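Local coordinates for ANGPTL4 C-terminal chain (Homo sapiens, PDB 6U1U), which inactivates lipoprotein lipase and so regulates triglyceride clearance from the blood, and is represented here by its C-terminal fibrinogen-like domain, at residues 20-23 and 27-30; 73-78 and 114-119; 177-182 and 205-210. One frame throughout, in Å; residues are numbered along the deposited sequence.

Contact 1. Residues 20-23 and 27-30; sequences IQPQ and PFLV
Ile20 and Phe28 face each other as an antiparallel hydrogen-bonded pair, the last rung before the chain leaves strand 16-20 and returns as strand 28-35. Two backbone bonds join them: Ile20 N to Phe28 O, nearly straight at the hydrogen (174°), and Phe28 N to Ile20 O, each 3.0 Å long. Pro27 has no N-H to give, but its CA-H leans on the same carbonyl, with CA 3.2 Å from Ile20 O. The side chains of Ile20 and Phe28 rise from the same side of the sheet, and their ends meet. With CG1 between the backbone N and the carbonyl carbon (chi1 59°), Ile20 lays CG1 over a face of the Phe28 ring, toward its rim, and its CD1 comes 3.8 Å from Phe28 CZ. The same Ile20 CD1 meets Val30 CG1 at 3.6 Å, so this one methyl is wedged between the two side chains. Gln21, extended and polar at the surface, runs side by side with the Pro27 ring, its NE2 3.7 Å from Pro27 CD; that nitrogen is hydrogen-bonded to Ser25 O in the intervening turn. The Pro22 and Phe28 side chains cross at about a right angle, with Pro22 CD 3.6 Å from Phe28 CE2. Beyond the pair, Ile20 also touches Leu7 of helix 4-9 and Ile81 of helix 75-82, while Phe28 rests on Ser80 of the latter. The chemistry thus divides by depth: the backbone polar groups of the pair satisfy each other, aliphatic and aromatic carbon fills the side turned to the helices, and the amide of Gln21 stays at the surface.

Contact 2. Residues 73-78 and 114-119; sequences LGLEKV and TAYSLQ
The first turn of helix 75-82 approaches the loop before strand 118-120 most closely at Leu75 and Tyr116, whose CA atoms are 6.9 Å apart, and no backbone hydrogen bond joins the two segments. Gly74 occupies the N-cap position; its backbone angles would jam a CB against the preceding carbonyl oxygen, which explains glycine there, and its own carbonyl O accepts from Val78 N. Across the contact, Leu75 lays CB over the centre of the Tyr116 ring, 3.6 Å from the centroid and only 9° off the ring normal, a CH-pi contact. Leu75 CD1 extends the cover to the rim, 3.8 Å from Tyr116 CD2. Leucine suits this buried place because its side chain also touches Phe142 and Trp166. Tyr116 places CG anti to its carbonyl carbon (chi1 -61°), which sends the ring out across the helix start until the hydroxyl reaches Glu76. There Tyr116 OH donates to Glu76 OE2 over 2.7 Å. The acceptor lies at the ring edge, in its plane, and uses its anti lone pair, with the carboxylate plane turned 62° from the ring. A bend at chi2 curls the glutamate back to bring OE2 to the phenol. A tyrosine therefore offers both a flat apolar face and a polar end that the carboxylate satisfies. Trp57 and Lys61 of helix 57-62 also touch Tyr116. Within the loop, Ser117 N bonds to Thr114 OG1 at 3.0 Å, an ST motif in the turn that carries Tyr116. In the fibrinogen C-terminal domain this contact packs the first turn of helix 75-82 against the loop that leads into strand 118-120, whose Leu118 touches the bound palmitic acid.

Contact 3. Residues 177-182 and 205-210; sequences GQYFRS and PLQATT
Tyr179 and Gln207 meet through the phenol end of the one and the main chain of the other. Tyr179 OH donates to Gln207 O over 2.7 Å, and the oxygen sits at the edge of the ring, near its plane. Seen from the acceptor, the hydroxyl lies in the carbonyl plane, on a lone pair, with a C=O to donor angle of 130°. The tyrosine gets there by placing CG opposite the backbone N (chi1 -163°), which swings the ring across to the 205-210 segment. The oxygen of a water stands over the centre of one face of the Tyr179 ring, 4.0 Å above its plane. This water accepts from Phe180 N at 2.9 Å and donates to Leu206 O at 2.8 Å, so it joins the two backbones beside the direct bond. The accepting carbonyl belongs to a classic beta bulge: Gln207 and Ala208 both face Arg94 of strand 87-94, at the point where strand 208-215 enters the main sheet of the fibrinogen C-terminal domain. Tyr179 also packs on Trp96 and Ile194, and its length lets the hydroxyl of a loop residue reach the main chain of the 205-210 segment. Replacing Tyr179 with an alanine would probably leave Gln207 O without its phenol partner and open a gap beside the bridging water. Next along the chain, Phe180 turns differently, with CG anti to the carbonyl carbon (chi1 -67°). Phe180 CB meets Pro205 CB at 4.0 Å, a modest apolar contact, and that proline carbon lies at the ring edge, near the plane, while Gln178 O stands above one face, offset toward the rim. Phe180 and Pro205 both also touch Leu190 of helix 187-190.

In the fold
The three contacts follow one another along a single fibrinogen C-terminal domain, each closing before the next begins. All reach the same antiparallel sheet: contact 1 through strand 28-35, contact 2 through strand 118-120, contact 3 through strand 208-215. Contacts 1 and 2 are neighbours, their centres 16 Å apart; Phe28 packs on Lys77 of helix 75-82, and Val30 on Leu73 just before it, so this helix borders contact 1 and carries part of contact 2. Contact 3 stands apart, its centre 29 Å from that of contact 1 and 22 Å from that of contact 2, across the chain's centre from the latter. They join, in turn, two paired strands, a helix and a loop, and a loop and the last strand.

Contact 1. Residues 20-23 and 27-30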
ATOM      1  N   ILE A  20     -10.470  16.194  -4.675  1.00 19.65           N
ATOM      2  CA  ILE A  20      -9.296  16.930  -4.221  1.00 19.64           C
ATOM      3  C   ILE A  20      -8.508  17.322  -5.457  1.00 22.18           C
ATOM      4  O   ILE A  20      -8.778  16.855  -6.573  1.00 21.77           O
ATOM      5  CB  ILE A  20      -8.380  16.132  -3.255  1.00 22.54           C
ATOM      6  CG1 ILE A  20      -7.879  14.849  -3.946  1.00 20.56           C
ATOM      7  CG2 ILE A  20      -9.115  15.806  -1.940  1.00 22.03           C
ATOM      8  CD1 ILE A  20      -6.664  14.208  -3.268  1.00 20.63           C
ATOM      9  N   GLN A  21      -7.562  18.235  -5.261  1.00 22.16           N
ATOM     10  CA  GLN A  21      -6.692  18.651  -6.356  1.00 22.10           C
ATOM     11  C   GLN A  21      -5.344  19.022  -5.806  1.00 21.55           C
ATOM     12  O   GLN A  21      -5.090  20.183  -5.456  1.00 24.95           O
ATOM     13  CB  GLN A  21      -7.272  19.814  -7.157  1.00 24.23           C
ATOM     14  CG  GLN A  21      -6.398  20.102  -8.381  1.00 23.73           C
ATOM     15  CD  GLN A  21      -7.064  21.006  -9.393  1.00 32.74           C
ATOM     16  OE1 GLN A  21      -7.987  21.748  -9.057  1.00 35.28           O
ATOM     17  NE2 GLN A  21      -6.602  20.943 -10.633  1.00 30.06           N
ATOM     18  N   PRO A  22      -4.435  18.053  -5.710  1.00 22.71           N
ATOM     19  CA  PRO A  22      -3.064  18.353  -5.303  1.00 26.27           C
ATOM     20  C   PRO A  22      -2.390  19.337  -6.241  1.00 28.51           C
ATOM     21  O   PRO A  22      -2.741  19.454  -7.416  1.00 25.21           O
ATOM     22  CB  PRO A  22      -2.374  16.985  -5.364  1.00 21.16           C
ATOM     23  CG  PRO A  22      -3.468  16.014  -5.188  1.00 22.33           C
ATOM     24  CD  PRO A  22      -4.670  16.612  -5.890  1.00 23.03           C
ATOM     25  N   GLN A  23      -1.414  20.043  -5.678  1.00 32.59           N
ATOM     26  CA  GLN A  23      -0.543  20.925  -6.436  1.00 34.91           C
ATOM     27  C   GLN A  23      -0.052  20.230  -7.694  1.00 29.38           C
ATOM     28  O   GLN A  23       0.492  19.126  -7.628  1.00 31.81           O
ATOM     29  CB  GLN A  23       0.649  21.307  -5.554  1.00 37.28           C
ATOM     30  CG  GLN A  23       1.613  22.292  -6.171  1.00 44.40           C
ATOM     31  CD  GLN A  23       1.354  23.720  -5.709  1.00 54.45           C
ATOM     32  OE1 GLN A  23       1.901  24.167  -4.691  1.00 54.78           O
ATOM     33  NE2 GLN A  23       0.519  24.446  -6.459  1.00 55.35           N
ATOM     34  N   PRO A  27      -7.913  17.483 -10.925  1.00 23.95           N
ATOM     35  CA  PRO A  27      -8.736  17.051  -9.777  1.00 19.96           C
ATOM     36  C   PRO A  27      -9.071  15.573  -9.900  1.00 20.10           C
ATOM     37  O   PRO A  27      -9.168  15.035 -11.005  1.00 20.04           O
ATOM     38  CB  PRO A  27     -10.013  17.911  -9.894  1.00 26.93           C
ATOM     39  CG  PRO A  27      -9.746  18.898 -11.061  1.00 25.59           C
ATOM     40  CD  PRO A  27      -8.716  18.213 -11.928  1.00 25.64           C
ATOM     41  N   PHE A  28      -9.238  14.896  -8.754  1.00 17.46           N
ATOM     42  CA  PHE A  28      -9.685  13.502  -8.817  1.00 19.03           C
ATOM     43  C   PHE A  28     -10.389  13.144  -7.524  1.00 20.97           C
ATOM     44  O   PHE A  28     -10.221  13.803  -6.501  1.00 20.81           O
ATOM     45  CB  PHE A  28      -8.539  12.493  -9.116  1.00 18.69           C
ATOM     46  CG  PHE A  28      -7.355  12.528  -8.117  1.00 17.91           C
ATOM     47  CD1 PHE A  28      -7.326  11.670  -7.006  1.00 19.96           C
ATOM     48  CD2 PHE A  28      -6.281  13.372  -8.325  1.00 19.22           C
ATOM     49  CE1 PHE A  28      -6.194  11.694  -6.124  1.00 19.91           C
ATOM     50  CE2 PHE A  28      -5.178  13.410  -7.465  1.00 22.18           C
ATOM     51  CZ  PHE A  28      -5.139  12.565  -6.354  1.00 20.04           C
ATOM     52  N   LEU A  29     -11.182  12.090  -7.595  1.00 16.63           N
ATOM     53  CA  LEU A  29     -12.034  11.699  -6.481  1.00 18.72           C
ATOM     54  C   LEU A  29     -11.273  10.719  -5.599  1.00 23.58           C
ATOM     55  O   LEU A  29     -10.788   9.710  -6.097  1.00 22.11           O
ATOM     56  CB  LEU A  29     -13.309  11.068  -7.048  1.00 21.40           C
ATOM     57  CG  LEU A  29     -14.565  10.955  -6.173  1.00 26.87           C
ATOM     58  CD1 LEU A  29     -15.171  12.351  -5.883  1.00 23.82           C
ATOM     59  CD2 LEU A  29     -15.572  10.036  -6.862  1.00 29.04           C
ATOM     60  N   VAL A  30     -11.202  10.988  -4.282  1.00 18.40           N
ATOM     61  CA  VAL A  30     -10.496  10.092  -3.371  1.00 17.54           C
ATOM     62  C   VAL A  30     -11.450   9.641  -2.270  1.00 20.88           C
ATOM     63  O   VAL A  30     -12.499  10.247  -2.033  1.00 20.02           O
ATOM     64  CB  VAL A  30      -9.250  10.733  -2.717  1.00 22.12           C
ATOM     65  CG1 VAL A  30      -8.164  10.919  -3.749  1.00 24.95           C
ATOM     66  CG2 VAL A  30      -9.586  12.086  -1.988  1.00 20.25           C
TER

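Contact 2. Residues 73-78 and 114-119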
ATOM      1  N   LEU A  73      -5.616   3.066  -5.242  1.00 15.67           N
ATOM      2  CA  LEU A  73      -5.820   4.456  -5.697  1.00 16.20           C
ATOM      3  C   LEU A  73      -4.925   4.791  -6.888  1.00 19.87           C
ATOM      4  O   LEU A  73      -5.366   5.447  -7.850  1.00 17.58           O
ATOM      5  CB  LEU A  73      -5.557   5.431  -4.552  1.00 16.03           C
ATOM      6  CG  LEU A  73      -5.565   6.933  -4.878  1.00 15.96           C
ATOM      7  CD1 LEU A  73      -6.952   7.301  -5.479  1.00 16.58           C
ATOM      8  CD2 LEU A  73      -5.284   7.765  -3.648  1.00 18.41           C
ATOM      9  N   GLY A  74      -3.672   4.343  -6.847  1.00 17.32           N
ATOM     10  CA  GLY A  74      -2.750   4.624  -7.985  1.00 16.17           C
ATOM     11  C   GLY A  74      -1.549   5.394  -7.463  1.00 17.34           C
ATOM     12  O   GLY A  74      -1.665   6.400  -6.779  1.00 17.10           O
ATOM     13  N   LEU A  75      -0.352   4.906  -7.819  1.00 15.50           N
ATOM     14  CA  LEU A  75       0.866   5.491  -7.268  1.00 17.09           C
ATOM     15  C   LEU A  75       1.051   6.948  -7.693  1.00 17.87           C
ATOM     16  O   LEU A  75       1.557   7.758  -6.914  1.00 17.86           O
ATOM     17  CB  LEU A  75       2.063   4.643  -7.697  1.00 17.99           C
ATOM     18  CG  LEU A  75       2.063   3.294  -6.948  1.00 20.23           C
ATOM     19  CD1 LEU A  75       2.972   2.338  -7.694  1.00 22.43           C
ATOM     20  CD2 LEU A  75       2.521   3.473  -5.496  1.00 22.33           C
ATOM     21  N   GLU A  76       0.701   7.295  -8.939  1.00 17.71           N
ATOM     22  CA  GLU A  76       0.909   8.693  -9.323  1.00 18.72           C
ATOM     23  C   GLU A  76      -0.009   9.597  -8.509  1.00 19.16           C
ATOM     24  O   GLU A  76       0.393  10.681  -8.070  1.00 18.37           O
ATOM     25  CB  GLU A  76       0.697   8.872 -10.827  1.00 21.10           C
ATOM     26  CG  GLU A  76       0.943  10.330 -11.296  1.00 22.62           C
ATOM     27  CD  GLU A  76       2.361  10.883 -11.031  1.00 32.01           C
ATOM     28  OE1 GLU A  76       2.487  12.130 -11.048  1.00 30.99           O
ATOM     29  OE2 GLU A  76       3.345  10.123 -10.798  1.00 29.64           O
ATOM     30  N   LYS A  77      -1.235   9.138  -8.259  1.00 17.23           N
ATOM     31  CA  LYS A  77      -2.139   9.920  -7.411  1.00 17.41           C
ATOM     32  C   LYS A  77      -1.619   9.997  -5.986  1.00 17.93           C
ATOM     33  O   LYS A  77      -1.664  11.058  -5.364  1.00 18.11           O
ATOM     34  CB  LYS A  77      -3.537   9.308  -7.432  1.00 17.35           C
ATOM     35  CG  LYS A  77      -4.316   9.665  -8.721  1.00 18.53           C
ATOM     36  CD  LYS A  77      -5.653   8.843  -8.802  1.00 17.64           C
ATOM     37  CE  LYS A  77      -6.320   9.080 -10.169  1.00 21.44           C
ATOM     38  NZ  LYS A  77      -5.709   8.226 -11.229  1.00 21.87           N
ATOM     39  N   VAL A  78      -1.120   8.886  -5.447  1.00 16.78           N
ATOM     40  CA  VAL A  78      -0.590   8.935  -4.082  1.00 16.35           C
ATOM     41  C   VAL A  78       0.603   9.886  -3.994  1.00 17.98           C
ATOM     42  O   VAL A  78       0.702  10.689  -3.066  1.00 17.53           O
ATOM     43  CB  VAL A  78      -0.214   7.523  -3.602  1.00 16.13           C
ATOM     44  CG1 VAL A  78       0.383   7.591  -2.172  1.00 19.14           C
ATOM     45  CG2 VAL A  78      -1.467   6.689  -3.581  1.00 16.72           C
ATOM     46  N   THR A 114      11.789   7.364  -9.271  1.00 23.32           N
ATOM     47  CA  THR A 114      12.337   6.414  -8.311  1.00 22.89           C
ATOM     48  C   THR A 114      11.619   5.066  -8.342  1.00 20.69           C
ATOM     49  O   THR A 114      11.813   4.257  -7.436  1.00 23.15           O
ATOM     50  CB  THR A 114      12.261   6.966  -6.883  1.00 25.08           C
ATOM     51  OG1 THR A 114      10.889   6.916  -6.426  1.00 23.13           O
ATOM     52  CG2 THR A 114      12.780   8.375  -6.795  1.00 26.08           C
ATOM     53  N   ALA A 115      10.817   4.791  -9.375  1.00 23.06           N
ATOM     54  CA  ALA A 115       9.898   3.648  -9.370  1.00 21.02           C
ATOM     55  C   ALA A 115       9.015   3.679  -8.121  1.00 20.08           C
ATOM     56  O   ALA A 115       8.737   2.639  -7.529  1.00 18.67           O
ATOM     57  CB  ALA A 115      10.621   2.294  -9.463  1.00 23.31           C
ATOM     58  N   TYR A 116       8.579   4.883  -7.744  1.00 19.54           N
ATOM     59  CA  TYR A 116       7.704   5.099  -6.583  1.00 19.63           C
ATOM     60  C   TYR A 116       8.255   4.398  -5.331  1.00 20.60           C
ATOM     61  O   TYR A 116       7.558   3.641  -4.649  1.00 19.10           O
ATOM     62  CB  TYR A 116       6.272   4.642  -6.886  1.00 19.39           C
ATOM     63  CG  TYR A 116       5.629   5.404  -8.038  1.00 18.64           C
ATOM     64  CD1 TYR A 116       5.244   6.726  -7.882  1.00 19.22           C
ATOM     65  CD2 TYR A 116       5.411   4.801  -9.278  1.00 21.01           C
ATOM     66  CE1 TYR A 116       4.647   7.440  -8.919  1.00 19.16           C
ATOM     67  CE2 TYR A 116       4.807   5.513 -10.323  1.00 24.79           C
ATOM     68  CZ  TYR A 116       4.437   6.822 -10.128  1.00 23.08           C
ATOM     69  OH  TYR A 116       3.846   7.534 -11.133  1.00 23.43           O
ATOM     70  N   SER A 117       9.529   4.666  -5.037  1.00 20.75           N
ATOM     71  CA  SER A 117      10.191   4.025  -3.905  1.00 19.32           C
ATOM     72  C   SER A 117       9.638   4.500  -2.573  1.00 19.49           C
ATOM     73  O   SER A 117       9.415   5.696  -2.364  1.00 21.33           O
ATOM     74  CB  SER A 117      11.690   4.321  -3.913  1.00 22.36           C
ATOM     75  OG  SER A 117      12.296   3.619  -4.993  1.00 23.43           O
ATOM     76  N   LEU A 118       9.479   3.554  -1.661  1.00 19.74           N
ATOM     77  CA  LEU A 118       9.218   3.872  -0.268  1.00 22.19           C
ATOM     78  C   LEU A 118      10.563   4.121   0.375  1.00 23.07           C
ATOM     79  O   LEU A 118      11.481   3.295   0.247  1.00 24.27           O
ATOM     80  CB  LEU A 118       8.505   2.727   0.424  1.00 22.92           C
ATOM     81  CG  LEU A 118       7.443   2.974   1.476  1.00 33.06           C
ATOM     82  CD1 LEU A 118       6.437   4.024   1.021  1.00 27.83           C
ATOM     83  CD2 LEU A 118       6.773   1.621   1.718  1.00 34.46           C
ATOM     84  N   GLN A 119      10.697   5.292   0.975  1.00 19.30           N
ATOM     85  CA  GLN A 119      11.942   5.749   1.576  1.00 19.90           C
ATOM     86  C   GLN A 119      11.766   5.726   3.089  1.00 22.75           C
ATOM     87  O   GLN A 119      10.905   6.436   3.627  1.00 23.73           O
ATOM     88  CB  GLN A 119      12.271   7.139   1.045  1.00 24.39           C
ATOM     89  CG  GLN A 119      12.463   7.073  -0.484  1.00 28.03           C
ATOM     90  CD  GLN A 119      12.195   8.374  -1.206  1.00 35.55           C
ATOM     91  OE1 GLN A 119      11.750   9.365  -0.613  1.00 41.95           O
ATOM     92  NE2 GLN A 119      12.441   8.371  -2.513  1.00 32.30           N
TER

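Contact 3. Residues 177-182 and 205-210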
ATOM      1  N   GLY A 177      -1.596  -9.235  -3.051  1.00 17.95           N
ATOM      2  CA  GLY A 177      -1.547 -10.565  -3.638  1.00 21.80           C
ATOM      3  C   GLY A 177      -2.943 -11.103  -3.961  1.00 22.84           C
ATOM      4  O   GLY A 177      -3.944 -10.394  -3.924  1.00 21.76           O
ATOM      5  N   GLN A 178      -2.992 -12.395  -4.297  1.00 21.90           N
ATOM      6  CA  GLN A 178      -4.251 -13.007  -4.722  1.00 24.69           C
ATOM      7  C   GLN A 178      -5.146 -13.235  -3.510  1.00 24.96           C
ATOM      8  O   GLN A 178      -4.681 -13.742  -2.496  1.00 23.96           O
ATOM      9  CB  GLN A 178      -3.959 -14.333  -5.433  1.00 27.66           C
ATOM     10  CG  GLN A 178      -5.161 -14.924  -6.172  1.00 36.72           C
ATOM     11  CD  GLN A 178      -4.787 -16.181  -6.955  1.00 39.25           C
ATOM     12  OE1 GLN A 178      -3.631 -16.356  -7.349  1.00 40.28           O
ATOM     13  NE2 GLN A 178      -5.763 -17.064  -7.165  1.00 40.53           N
ATOM     14  N   TYR A 179      -6.419 -12.847  -3.611  1.00 24.13           N
ATOM     15  CA  TYR A 179      -7.359 -13.040  -2.515  1.00 25.09           C
ATOM     16  C   TYR A 179      -7.746 -14.510  -2.425  1.00 29.64           C
ATOM     17  O   TYR A 179      -8.132 -15.105  -3.434  1.00 28.17           O
ATOM     18  CB  TYR A 179      -8.619 -12.192  -2.723  1.00 23.71           C
ATOM     19  CG  TYR A 179      -9.412 -12.030  -1.448  1.00 24.83           C
ATOM     20  CD1 TYR A 179     -10.341 -12.987  -1.058  1.00 23.68           C
ATOM     21  CD2 TYR A 179      -9.224 -10.938  -0.622  1.00 24.52           C
ATOM     22  CE1 TYR A 179     -11.069 -12.868   0.116  1.00 25.04           C
ATOM     23  CE2 TYR A 179      -9.965 -10.789   0.569  1.00 24.07           C
ATOM     24  CZ  TYR A 179     -10.880 -11.767   0.935  1.00 24.44           C
ATOM     25  OH  TYR A 179     -11.588 -11.658   2.117  1.00 24.79           O
ATOM     26  N   PHE A 180      -7.664 -15.076  -1.209  1.00 25.85           N
ATOM     27  CA  PHE A 180      -8.018 -16.466  -0.923  1.00 30.13           C
ATOM     28  C   PHE A 180      -9.029 -16.525   0.208  1.00 30.22           C
ATOM     29  O   PHE A 180      -8.870 -15.850   1.229  1.00 29.18           O
ATOM     30  CB  PHE A 180      -6.811 -17.302  -0.504  1.00 26.23           C
ATOM     31  CG  PHE A 180      -5.804 -17.500  -1.581  1.00 31.15           C
ATOM     32  CD1 PHE A 180      -6.188 -17.916  -2.841  1.00 35.00           C
ATOM     33  CD2 PHE A 180      -4.464 -17.277  -1.333  1.00 29.55           C
ATOM     34  CE1 PHE A 180      -5.253 -18.107  -3.836  1.00 35.50           C
ATOM     35  CE2 PHE A 180      -3.527 -17.461  -2.328  1.00 32.91           C
ATOM     36  CZ  PHE A 180      -3.917 -17.875  -3.575  1.00 34.60           C
ATOM     37  N   ARG A 181     -10.055 -17.349   0.036  1.00 31.08           N
ATOM     38  CA  ARG A 181     -11.002 -17.586   1.113  1.00 35.86           C
ATOM     39  C   ARG A 181     -10.663 -18.823   1.943  1.00 41.58           C
ATOM     40  O   ARG A 181     -11.205 -18.961   3.048  1.00 41.37           O
ATOM     41  CB  ARG A 181     -12.438 -17.717   0.554  1.00 38.57           C
ATOM     42  CG  ARG A 181     -12.760 -16.806  -0.619  1.00 43.14           C
ATOM     43  CD  ARG A 181     -14.202 -16.980  -1.098  1.00 47.85           C
ATOM     44  NE  ARG A 181     -14.276 -17.247  -2.536  1.00 59.18           N
ATOM     45  CZ  ARG A 181     -15.413 -17.404  -3.213  1.00 59.51           C
ATOM     46  NH1 ARG A 181     -16.583 -17.312  -2.586  1.00 58.42           N
ATOM     47  NH2 ARG A 181     -15.380 -17.650  -4.519  1.00 62.25           N
ATOM     48  N   SER A 182      -9.823 -19.688   1.390  1.00 44.56           N
ATOM     49  CA  SER A 182      -9.443 -20.959   2.041  1.00 50.86           C
ATOM     50  C   SER A 182      -7.993 -21.319   1.717  1.00 53.67           C
ATOM     51  O   SER A 182      -7.350 -20.595   0.955  1.00 47.53           O
ATOM     52  CB  SER A 182     -10.373 -22.063   1.644  1.00 55.28           C
ATOM     53  OG  SER A 182     -11.337 -22.253   2.658  1.00 60.52           O
ATOM     54  N   PRO A 205      -3.456 -16.161   4.720  1.00 28.48           N
ATOM     55  CA  PRO A 205      -4.149 -15.240   3.794  1.00 26.77           C
ATOM     56  C   PRO A 205      -5.086 -14.317   4.563  1.00 26.12           C
ATOM     57  O   PRO A 205      -6.048 -14.761   5.193  1.00 28.48           O
ATOM     58  CB  PRO A 205      -4.922 -16.186   2.864  1.00 25.59           C
ATOM     59  CG  PRO A 205      -5.289 -17.340   3.759  1.00 34.64           C
ATOM     60  CD  PRO A 205      -4.113 -17.478   4.770  1.00 32.01           C
ATOM     61  N   LEU A 206      -4.827 -13.014   4.486  1.00 22.26           N
ATOM     62  CA  LEU A 206      -5.609 -12.075   5.274  1.00 22.59           C
ATOM     63  C   LEU A 206      -7.008 -11.892   4.703  1.00 26.08           C
ATOM     64  O   LEU A 206      -7.248 -12.059   3.500  1.00 26.32           O
ATOM     65  CB  LEU A 206      -4.896 -10.727   5.346  1.00 21.38           C
ATOM     66  CG  LEU A 206      -3.581 -10.829   6.120  1.00 22.69           C
ATOM     67  CD1 LEU A 206      -2.686  -9.635   5.868  1.00 21.98           C
ATOM     68  CD2 LEU A 206      -3.878 -10.951   7.640  1.00 23.88           C
ATOM     69  N   GLN A 207      -7.943 -11.556   5.586  1.00 24.00           N
ATOM     70  CA  GLN A 207      -9.326 -11.393   5.162  1.00 23.42           C
ATOM     71  C   GLN A 207      -9.592 -10.004   4.596  1.00 22.96           C
ATOM     72  O   GLN A 207     -10.435  -9.856   3.705  1.00 24.26           O
ATOM     73  CB  GLN A 207     -10.271 -11.680   6.337  1.00 27.07           C
ATOM     74  CG  GLN A 207     -11.750 -11.710   5.935  1.00 28.80           C
ATOM     75  CD  GLN A 207     -12.714 -11.575   7.105  1.00 37.41           C
ATOM     76  OE1 GLN A 207     -12.432 -12.013   8.225  1.00 38.96           O
ATOM     77  NE2 GLN A 207     -13.878 -10.997   6.840  1.00 43.09           N
ATOM     78  N   ALA A 208      -8.916  -8.975   5.118  1.00 22.49           N
ATOM     79  CA  ALA A 208      -9.179  -7.606   4.684  1.00 21.49           C
ATOM     80  C   ALA A 208      -7.952  -6.757   4.988  1.00 21.36           C
ATOM     81  O   ALA A 208      -7.194  -7.050   5.918  1.00 22.10           O
ATOM     82  CB  ALA A 208     -10.425  -7.006   5.355  1.00 25.64           C
ATOM     83  N   THR A 209      -7.733  -5.730   4.156  1.00 20.10           N
ATOM     84  CA  THR A 209      -6.620  -4.810   4.341  1.00 19.29           C
ATOM     85  C   THR A 209      -7.106  -3.405   4.024  1.00 19.63           C
ATOM     86  O   THR A 209      -7.973  -3.215   3.165  1.00 18.40           O
ATOM     87  CB  THR A 209      -5.402  -5.139   3.420  1.00 20.29           C
ATOM     88  OG1 THR A 209      -5.766  -4.961   2.033  1.00 19.70           O
ATOM     89  CG2 THR A 209      -4.938  -6.587   3.593  1.00 20.78           C
ATOM     90  N   THR A 210      -6.516  -2.411   4.696  1.00 19.76           N
ATOM     91  CA  THR A 210      -6.692  -1.016   4.309  1.00 19.65           C
ATOM     92  C   THR A 210      -5.362  -0.320   4.497  1.00 17.63           C
ATOM     93  O   THR A 210      -4.703  -0.524   5.526  1.00 20.57           O
ATOM     94  CB  THR A 210      -7.728  -0.284   5.186  1.00 20.67           C
ATOM     95  OG1 THR A 210      -8.913  -1.076   5.299  1.00 24.02           O
ATOM     96  CG2 THR A 210      -8.108   1.052   4.550  1.00 20.63           C
TER
HETATM   97  O   HOH W   1      -7.063 -13.815   1.376  1.00 25.69           O